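Local structure of uncharacterized protein GSU0716 (Geobacter sulfurreducens PCA, 3BIJ) at residues F122-H136 with A200-S214. The protein is uncharacterized but belongs to the caspase-like C14 peptidases and is probably a cysteine-type endopeptidase. Sequence-based numbering, arbitrary orientation.
Sequences FAAGVRVLVFSDSCH and ASILLISGCQDNQLS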
ATOM      1  N   PHE A 122     -14.332   4.638 -47.258  1.00 59.98           N
ATOM      2  CA  PHE A 122     -13.164   5.239 -47.891  1.00 55.40           C
ATOM      3  C   PHE A 122     -12.693   4.440 -49.099  1.00 54.42           C
ATOM      4  O   PHE A 122     -12.938   3.239 -49.193  1.00 53.39           O
ATOM      5  CB  PHE A 122     -12.007   5.379 -46.888  1.00 52.76           C
ATOM      6  CG  PHE A 122     -12.186   6.499 -45.894  1.00 49.93           C
ATOM      7  CD1 PHE A 122     -12.986   6.334 -44.771  1.00 48.44           C
ATOM      8  CD2 PHE A 122     -11.580   7.737 -46.104  1.00 52.42           C
ATOM      9  CE1 PHE A 122     -13.180   7.384 -43.875  1.00 49.41           C
ATOM     10  CE2 PHE A 122     -11.771   8.790 -45.212  1.00 47.08           C
ATOM     11  CZ  PHE A 122     -12.572   8.612 -44.100  1.00 53.37           C
ATOM     12  N   ALA A 123     -12.006   5.125 -50.010  1.00 61.51           N
ATOM     13  CA  ALA A 123     -11.479   4.532 -51.239  1.00 63.55           C
ATOM     14  C   ALA A 123     -10.614   3.311 -50.966  1.00 64.26           C
ATOM     15  O   ALA A 123     -10.400   2.937 -49.814  1.00 67.85           O
ATOM     16  CB  ALA A 123     -10.673   5.570 -52.007  1.00 70.46           C
ATOM     17  N   ALA A 124     -10.103   2.699 -52.030  1.00 61.27           N
ATOM     18  CA  ALA A 124      -9.279   1.509 -51.887  1.00 65.74           C
ATOM     19  C   ALA A 124      -7.819   1.788 -51.529  1.00 68.71           C
ATOM     20  O   ALA A 124      -7.271   1.184 -50.601  1.00 79.20           O
ATOM     21  CB  ALA A 124      -9.359   0.670 -53.146  1.00 59.83           C
ATOM     22  N   GLY A 125      -7.184   2.700 -52.246  1.00 66.47           N
ATOM     23  CA  GLY A 125      -5.793   2.986 -51.947  1.00 61.50           C
ATOM     24  C   GLY A 125      -5.603   4.128 -50.971  1.00 56.82           C
ATOM     25  O   GLY A 125      -4.562   4.784 -50.977  1.00 65.83           O
ATOM     26  N   VAL A 126      -6.596   4.379 -50.129  1.00 48.97           N
ATOM     27  CA  VAL A 126      -6.487   5.466 -49.164  1.00 48.95           C
ATOM     28  C   VAL A 126      -6.032   4.943 -47.792  1.00 46.36           C
ATOM     29  O   VAL A 126      -6.480   3.895 -47.336  1.00 35.30           O
ATOM     30  CB  VAL A 126      -7.846   6.261 -49.070  1.00 46.26           C
ATOM     31  CG1 VAL A 126      -9.004   5.302 -48.992  1.00 53.32           C
ATOM     32  CG2 VAL A 126      -7.845   7.183 -47.859  1.00 43.48           C
ATOM     33  N   ARG A 127      -5.104   5.666 -47.167  1.00 48.44           N
ATOM     34  CA  ARG A 127      -4.583   5.293 -45.856  1.00 42.80           C
ATOM     35  C   ARG A 127      -5.433   5.976 -44.796  1.00 47.04           C
ATOM     36  O   ARG A 127      -5.703   7.176 -44.895  1.00 47.84           O
ATOM     37  CB  ARG A 127      -3.123   5.736 -45.704  1.00 35.46           C
ATOM     38  CG  ARG A 127      -2.163   5.073 -46.677  1.00 39.47           C
ATOM     39  CD  ARG A 127      -1.555   6.090 -47.631  1.00 44.19           C
ATOM     40  NE  ARG A 127      -0.601   6.950 -46.942  1.00 41.88           N
ATOM     41  CZ  ARG A 127      -0.401   8.227 -47.239  1.00 53.83           C
ATOM     42  NH1 ARG A 127      -1.089   8.805 -48.218  1.00 50.43           N
ATOM     43  NH2 ARG A 127       0.480   8.934 -46.545  1.00 58.42           N
ATOM     44  N   VAL A 128      -5.860   5.210 -43.795  1.00 43.33           N
ATOM     45  CA  VAL A 128      -6.683   5.741 -42.708  1.00 41.43           C
ATOM     46  C   VAL A 128      -5.924   5.572 -41.395  1.00 44.13           C
ATOM     47  O   VAL A 128      -5.729   4.453 -40.928  1.00 49.49           O
ATOM     48  CB  VAL A 128      -8.043   4.997 -42.609  1.00 38.59           C
ATOM     49  CG1 VAL A 128      -8.861   5.559 -41.469  1.00 39.66           C
ATOM     50  CG2 VAL A 128      -8.810   5.142 -43.915  1.00 46.12           C
ATOM     51  N   LEU A 129      -5.490   6.685 -40.814  1.00 38.13           N
ATOM     52  CA  LEU A 129      -4.746   6.664 -39.559  1.00 35.99           C
ATOM     53  C   LEU A 129      -5.646   7.129 -38.422  1.00 38.33           C
ATOM     54  O   LEU A 129      -6.116   8.262 -38.437  1.00 41.45           O
ATOM     55  CB  LEU A 129      -3.534   7.583 -39.666  1.00 33.83           C
ATOM     56  CG  LEU A 129      -2.632   7.684 -38.442  1.00 40.54           C
ATOM     57  CD1 LEU A 129      -1.967   6.353 -38.178  1.00 32.18           C
ATOM     58  CD2 LEU A 129      -1.603   8.774 -38.688  1.00 28.26           C
ATOM     59  N   VAL A 130      -5.879   6.265 -37.434  1.00 43.34           N
ATOM     60  CA  VAL A 130      -6.755   6.606 -36.305  1.00 43.04           C
ATOM     61  C   VAL A 130      -6.065   6.565 -34.932  1.00 44.75           C
ATOM     62  O   VAL A 130      -5.449   5.564 -34.571  1.00 40.83           O
ATOM     63  CB  VAL A 130      -7.979   5.639 -36.228  1.00 35.63           C
ATOM     64  CG1 VAL A 130      -8.894   6.063 -35.104  1.00 26.74           C
ATOM     65  CG2 VAL A 130      -8.733   5.608 -37.543  1.00 30.36           C
ATOM     66  N   PHE A 131      -6.167   7.657 -34.177  1.00 45.85           N
ATOM     67  CA  PHE A 131      -5.607   7.713 -32.831  1.00 43.67           C
ATOM     68  C   PHE A 131      -6.785   7.831 -31.874  1.00 49.61           C
ATOM     69  O   PHE A 131      -7.588   8.764 -31.982  1.00 50.00           O
ATOM     70  CB  PHE A 131      -4.693   8.925 -32.626  1.00 42.43           C
ATOM     71  CG  PHE A 131      -3.372   8.808 -33.319  1.00 45.54           C
ATOM     72  CD1 PHE A 131      -3.200   9.296 -34.612  1.00 44.68           C
ATOM     73  CD2 PHE A 131      -2.306   8.168 -32.692  1.00 49.01           C
ATOM     74  CE1 PHE A 131      -1.980   9.144 -35.273  1.00 45.15           C
ATOM     75  CE2 PHE A 131      -1.085   8.010 -33.341  1.00 47.23           C
ATOM     76  CZ  PHE A 131      -0.919   8.499 -34.639  1.00 41.93           C
ATOM     77  N   SER A 132      -6.905   6.885 -30.951  1.00 41.96           N
ATOM     78  CA  SER A 132      -7.992   6.927 -29.986  1.00 41.65           C
ATOM     79  C   SER A 132      -7.425   6.882 -28.572  1.00 41.56           C
ATOM     80  O   SER A 132      -7.113   5.805 -28.074  1.00 45.19           O
ATOM     81  CB  SER A 132      -8.937   5.744 -30.211  1.00 39.87           C
ATOM     82  OG  SER A 132     -10.007   5.737 -29.272  1.00 46.74           O
ATOM     83  N   ASP A 133      -7.277   8.046 -27.936  1.00 44.01           N
ATOM     84  CA  ASP A 133      -6.751   8.113 -26.570  1.00 41.27           C
ATOM     85  C   ASP A 133      -7.956   8.011 -25.661  1.00 43.32           C
ATOM     86  O   ASP A 133      -8.355   8.978 -25.009  1.00 41.32           O
ATOM     87  CB  ASP A 133      -6.019   9.435 -26.312  1.00 45.37           C
ATOM     88  CG  ASP A 133      -5.256   9.432 -24.997  1.00 51.34           C
ATOM     89  OD1 ASP A 133      -5.485   8.508 -24.185  1.00 51.18           O
ATOM     90  OD2 ASP A 133      -4.435  10.353 -24.772  1.00 49.76           O
ATOM     91  N   SER A 134      -8.539   6.822 -25.643  1.00 42.82           N
ATOM     92  CA  SER A 134      -9.730   6.555 -24.856  1.00 49.61           C
ATOM     93  C   SER A 134      -9.707   5.088 -24.409  1.00 50.80           C
ATOM     94  O   SER A 134      -8.775   4.352 -24.730  1.00 43.35           O
ATOM     95  CB  SER A 134     -10.963   6.831 -25.722  1.00 36.11           C
ATOM     96  OG  SER A 134     -12.156   6.691 -24.994  1.00 56.48           O
ATOM     97  N   CYS A 135     -10.739   4.673 -23.678  1.00 52.72           N
ATOM     98  CA  CYS A 135     -10.835   3.305 -23.185  1.00 50.10           C
ATOM     99  C   CYS A 135     -12.293   2.939 -22.933  1.00 50.47           C
ATOM    100  O   CYS A 135     -13.191   3.746 -23.171  1.00 47.88           O
ATOM    101  CB  CYS A 135     -10.052   3.172 -21.887  1.00 50.21           C
ATOM    102  SG  CYS A 135     -10.726   4.189 -20.575  1.00 45.39           S
ATOM    103  N   HIS A 136     -12.523   1.722 -22.446  1.00 49.93           N
ATOM    104  CA  HIS A 136     -13.879   1.251 -22.166  1.00 50.83           C
ATOM    105  C   HIS A 136     -13.946   0.569 -20.812  1.00 49.15           C
ATOM    106  O   HIS A 136     -12.966  -0.019 -20.371  1.00 59.95           O
ATOM    107  CB  HIS A 136     -14.323   0.281 -23.259  1.00 44.28           C
ATOM    108  CG  HIS A 136     -14.469   0.928 -24.599  1.00 60.02           C
ATOM    109  ND1 HIS A 136     -15.517   1.770 -24.907  1.00 59.77           N
ATOM    110  CD2 HIS A 136     -13.669   0.908 -25.693  1.00 59.91           C
ATOM    111  CE1 HIS A 136     -15.356   2.241 -26.132  1.00 56.05           C
ATOM    112  NE2 HIS A 136     -14.241   1.736 -26.630  1.00 50.36           N
ATOM    113  N   ALA A 200     -10.121   0.378 -47.685  1.00 58.09           N
ATOM    114  CA  ALA A 200      -9.027   1.231 -47.230  1.00 55.10           C
ATOM    115  C   ALA A 200      -8.078   0.542 -46.240  1.00 59.09           C
ATOM    116  O   ALA A 200      -8.438  -0.457 -45.623  1.00 61.34           O
ATOM    117  CB  ALA A 200      -9.601   2.491 -46.616  1.00 50.28           C
ATOM    118  N   SER A 201      -6.859   1.062 -46.106  1.00 57.12           N
ATOM    119  CA  SER A 201      -5.884   0.492 -45.170  1.00 56.65           C
ATOM    120  C   SER A 201      -6.012   1.174 -43.816  1.00 50.28           C
ATOM    121  O   SER A 201      -5.621   2.331 -43.666  1.00 46.05           O
ATOM    122  CB  SER A 201      -4.448   0.693 -45.668  1.00 55.44           C
ATOM    123  OG  SER A 201      -4.227   0.063 -46.910  1.00 71.88           O
ATOM    124  N   ILE A 202      -6.534   0.455 -42.829  1.00 42.27           N
ATOM    125  CA  ILE A 202      -6.709   1.024 -41.500  1.00 41.14           C
ATOM    126  C   ILE A 202      -5.533   0.723 -40.557  1.00 46.07           C
ATOM    127  O   ILE A 202      -5.035  -0.401 -40.491  1.00 45.69           O
ATOM    128  CB  ILE A 202      -7.999   0.494 -40.824  1.00 44.44           C
ATOM    129  CG1 ILE A 202      -9.166   0.449 -41.826  1.00 49.79           C
ATOM    130  CG2 ILE A 202      -8.374   1.408 -39.658  1.00 39.16           C
ATOM    131  CD1 ILE A 202      -9.668   1.814 -42.278  1.00 44.99           C
ATOM    132  N   LEU A 203      -5.085   1.750 -39.845  1.00 41.67           N
ATOM    133  CA  LEU A 203      -4.014   1.623 -38.868  1.00 44.88           C
ATOM    134  C   LEU A 203      -4.581   2.348 -37.664  1.00 53.65           C
ATOM    135  O   LEU A 203      -4.591   3.583 -37.600  1.00 57.99           O
ATOM    136  CB  LEU A 203      -2.718   2.293 -39.339  1.00 38.70           C
ATOM    137  CG  LEU A 203      -1.609   2.475 -38.291  1.00 31.69           C
ATOM    138  CD1 LEU A 203      -1.433   1.214 -37.518  1.00 33.84           C
ATOM    139  CD2 LEU A 203      -0.302   2.884 -38.947  1.00 33.13           C
ATOM    140  N   LEU A 204      -5.084   1.558 -36.722  1.00 54.07           N
ATOM    141  CA  LEU A 204      -5.707   2.072 -35.513  1.00 45.29           C
ATOM    142  C   LEU A 204      -4.750   1.959 -34.330  1.00 45.10           C
ATOM    143  O   LEU A 204      -4.350   0.859 -33.958  1.00 47.96           O
ATOM    144  CB  LEU A 204      -6.964   1.254 -35.255  1.00 47.48           C
ATOM    145  CG  LEU A 204      -8.242   1.949 -34.803  1.00 55.74           C
ATOM    146  CD1 LEU A 204      -9.420   1.045 -35.133  1.00 42.60           C
ATOM    147  CD2 LEU A 204      -8.178   2.287 -33.315  1.00 44.96           C
ATOM    148  N   ILE A 205      -4.381   3.100 -33.753  1.00 39.27           N
ATOM    149  CA  ILE A 205      -3.490   3.141 -32.597  1.00 28.40           C
ATOM    150  C   ILE A 205      -4.292   3.720 -31.444  1.00 30.87           C
ATOM    151  O   ILE A 205      -4.609   4.910 -31.439  1.00 38.01           O
ATOM    152  CB  ILE A 205      -2.260   4.042 -32.851  1.00 26.12           C
ATOM    153  CG1 ILE A 205      -1.358   3.423 -33.926  1.00 37.98           C
ATOM    154  CG2 ILE A 205      -1.483   4.239 -31.572  1.00 32.88           C
ATOM    155  CD1 ILE A 205      -0.187   4.298 -34.370  1.00 20.10           C
ATOM    156  N   SER A 206      -4.636   2.873 -30.476  1.00 37.82           N
ATOM    157  CA  SER A 206      -5.410   3.311 -29.317  1.00 33.31           C
ATOM    158  C   SER A 206      -4.530   3.526 -28.087  1.00 42.40           C
ATOM    159  O   SER A 206      -3.402   3.032 -28.015  1.00 41.40           O
ATOM    160  CB  SER A 206      -6.489   2.284 -28.998  1.00 43.30           C
ATOM    161  OG  SER A 206      -5.903   1.017 -28.744  1.00 51.65           O
ATOM    162  N   GLY A 207      -5.067   4.246 -27.105  1.00 43.20           N
ATOM    163  CA  GLY A 207      -4.315   4.537 -25.897  1.00 33.89           C
ATOM    164  C   GLY A 207      -4.048   3.371 -24.964  1.00 38.91           C
ATOM    165  O   GLY A 207      -3.134   3.416 -24.134  1.00 42.52           O
ATOM    166  N   CYS A 208      -4.838   2.314 -25.073  1.00 40.94           N
ATOM    167  CA  CYS A 208      -4.631   1.170 -24.191  1.00 36.65           C
ATOM    168  C   CYS A 208      -5.200  -0.132 -24.755  1.00 34.14           C
ATOM    169  O   CYS A 208      -5.822  -0.142 -25.818  1.00 33.64           O
ATOM    170  CB  CYS A 208      -5.265   1.463 -22.825  1.00 43.77           C
ATOM    171  SG  CYS A 208      -7.080   1.567 -22.853  1.00 43.91           S
ATOM    172  N   GLN A 209      -4.978  -1.225 -24.024  1.00 33.70           N
ATOM    173  CA  GLN A 209      -5.464  -2.550 -24.407  1.00 37.99           C
ATOM    174  C   GLN A 209      -6.911  -2.696 -23.929  1.00 44.02           C
ATOM    175  O   GLN A 209      -7.372  -1.932 -23.071  1.00 34.49           O
ATOM    176  CB  GLN A 209      -4.618  -3.656 -23.763  1.00 33.29           C
ATOM    177  CG  GLN A 209      -3.130  -3.577 -24.049  1.00 29.96           C
ATOM    178  CD  GLN A 209      -2.792  -3.769 -25.503  1.00 26.42           C
ATOM    179  OE1 GLN A 209      -1.831  -3.195 -25.994  1.00 41.33           O
ATOM    180  NE2 GLN A 209      -3.565  -4.597 -26.199  1.00 34.08           N
ATOM    181  N   ASP A 210      -7.613  -3.688 -24.479  1.00 36.22           N
ATOM    182  CA  ASP A 210      -9.007  -3.957 -24.139  1.00 32.20           C
ATOM    183  C   ASP A 210      -9.226  -4.305 -22.663  1.00 41.07           C
ATOM    184  O   ASP A 210     -10.343  -4.205 -22.142  1.00 32.89           O
ATOM    185  CB  ASP A 210      -9.549  -5.089 -25.013  1.00 43.45           C
ATOM    186  CG  ASP A 210      -9.592  -4.720 -26.470  1.00 52.07           C
ATOM    187  OD1 ASP A 210      -9.898  -5.601 -27.310  1.00 59.45           O
ATOM    188  OD2 ASP A 210      -9.321  -3.537 -26.779  1.00 51.85           O
ATOM    189  N   ASN A 211      -8.165  -4.732 -21.993  1.00 42.86           N
ATOM    190  CA  ASN A 211      -8.269  -5.066 -20.585  1.00 42.13           C
ATOM    191  C   ASN A 211      -7.679  -3.951 -19.736  1.00 37.72           C
ATOM    192  O   ASN A 211      -7.464  -4.123 -18.539  1.00 32.43           O
ATOM    193  CB  ASN A 211      -7.537  -6.373 -20.269  1.00 42.34           C
ATOM    194  CG  ASN A 211      -6.039  -6.275 -20.485  1.00 46.44           C
ATOM    195  OD1 ASN A 211      -5.274  -7.041 -19.902  1.00 51.05           O
ATOM    196  ND2 ASN A 211      -5.613  -5.340 -21.334  1.00 35.06           N
ATOM    197  N   GLN A 212      -7.400  -2.806 -20.349  1.00 41.86           N
ATOM    198  CA  GLN A 212      -6.833  -1.694 -19.590  1.00 41.50           C
ATOM    199  C   GLN A 212      -7.715  -0.460 -19.685  1.00 36.88           C
ATOM    200  O   GLN A 212      -8.756  -0.481 -20.334  1.00 29.66           O
ATOM    201  CB  GLN A 212      -5.425  -1.362 -20.090  1.00 37.67           C
ATOM    202  CG  GLN A 212      -4.436  -2.503 -19.961  1.00 39.61           C
ATOM    203  CD  GLN A 212      -3.115  -2.163 -20.587  1.00 42.67           C
ATOM    204  OE1 GLN A 212      -3.074  -1.625 -21.692  1.00 45.30           O
ATOM    205  NE2 GLN A 212      -2.019  -2.470 -19.891  1.00 47.11           N
ATOM    206  N   LEU A 213      -7.296   0.606 -19.011  1.00 38.33           N
ATOM    207  CA  LEU A 213      -8.024   1.867 -19.031  1.00 40.11           C
ATOM    208  C   LEU A 213      -7.035   2.941 -19.415  1.00 44.42           C
ATOM    209  O   LEU A 213      -5.841   2.810 -19.132  1.00 46.00           O
ATOM    210  CB  LEU A 213      -8.603   2.193 -17.659  1.00 35.44           C
ATOM    211  CG  LEU A 213      -9.818   1.405 -17.180  1.00 30.25           C
ATOM    212  CD1 LEU A 213     -10.255   1.993 -15.865  1.00 28.03           C
ATOM    213  CD2 LEU A 213     -10.957   1.480 -18.204  1.00 33.06           C
ATOM    214  N   SER A 214      -7.529   3.997 -20.058  1.00 45.30           N
ATOM    215  CA  SER A 214      -6.679   5.109 -20.488  1.00 44.10           C
ATOM    216  C   SER A 214      -6.764   6.261 -19.511  1.00 41.06           C
ATOM    217  O   SER A 214      -7.848   6.747 -19.199  1.00 43.89           O
ATOM    218  CB  SER A 214      -7.081   5.592 -21.883  1.00 37.07           C
ATOM    219  OG  SER A 214      -6.668   4.667 -22.863  1.00 40.81           O
TER
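Parallel strands 127-133 and 201-206 are neighbours in the central sheet of the caspase-like fold, joined from V126 to G207 by an alternating backbone ladder in which V130 N to L203 O (3.0 Å) is almost straight. On one face L129 CD1 lies alongside L203 CG, and F131 CE2 meets I205 CD1 at 4.0 Å, both F131 and I205 touching F223 of helix 222-231; on the other, beta-branched V128 and I202 fill the face they share with V130 and L204, I202 CD1 reaching V128 CB at 3.6 Å. V128 CG2 in turn lies over a face of the F122 ring, offset toward its rim. Just past strand 201-206, G207 N bonds S132 O, and a side chain on G207 would run into S214 OG. C135, probably the catalytic cysteine by family resemblance, has chi1 63°, a rotation that lets SG touch L213 CD2 and accept S214 N (3.2 Å, 176°). S214 OG donates a hydrogen bond to S134 O (2.8 Å) from above the carbonyl plane. Replacing C135 with an alanine would probably leave S214 N without its sulfur acceptor, open a gap beside L213 and remove the presumed nucleophile. Together with C135 CB packing on C208 SG (3.5 Å), these bonds help hold the strand-end loops together around the probable active site.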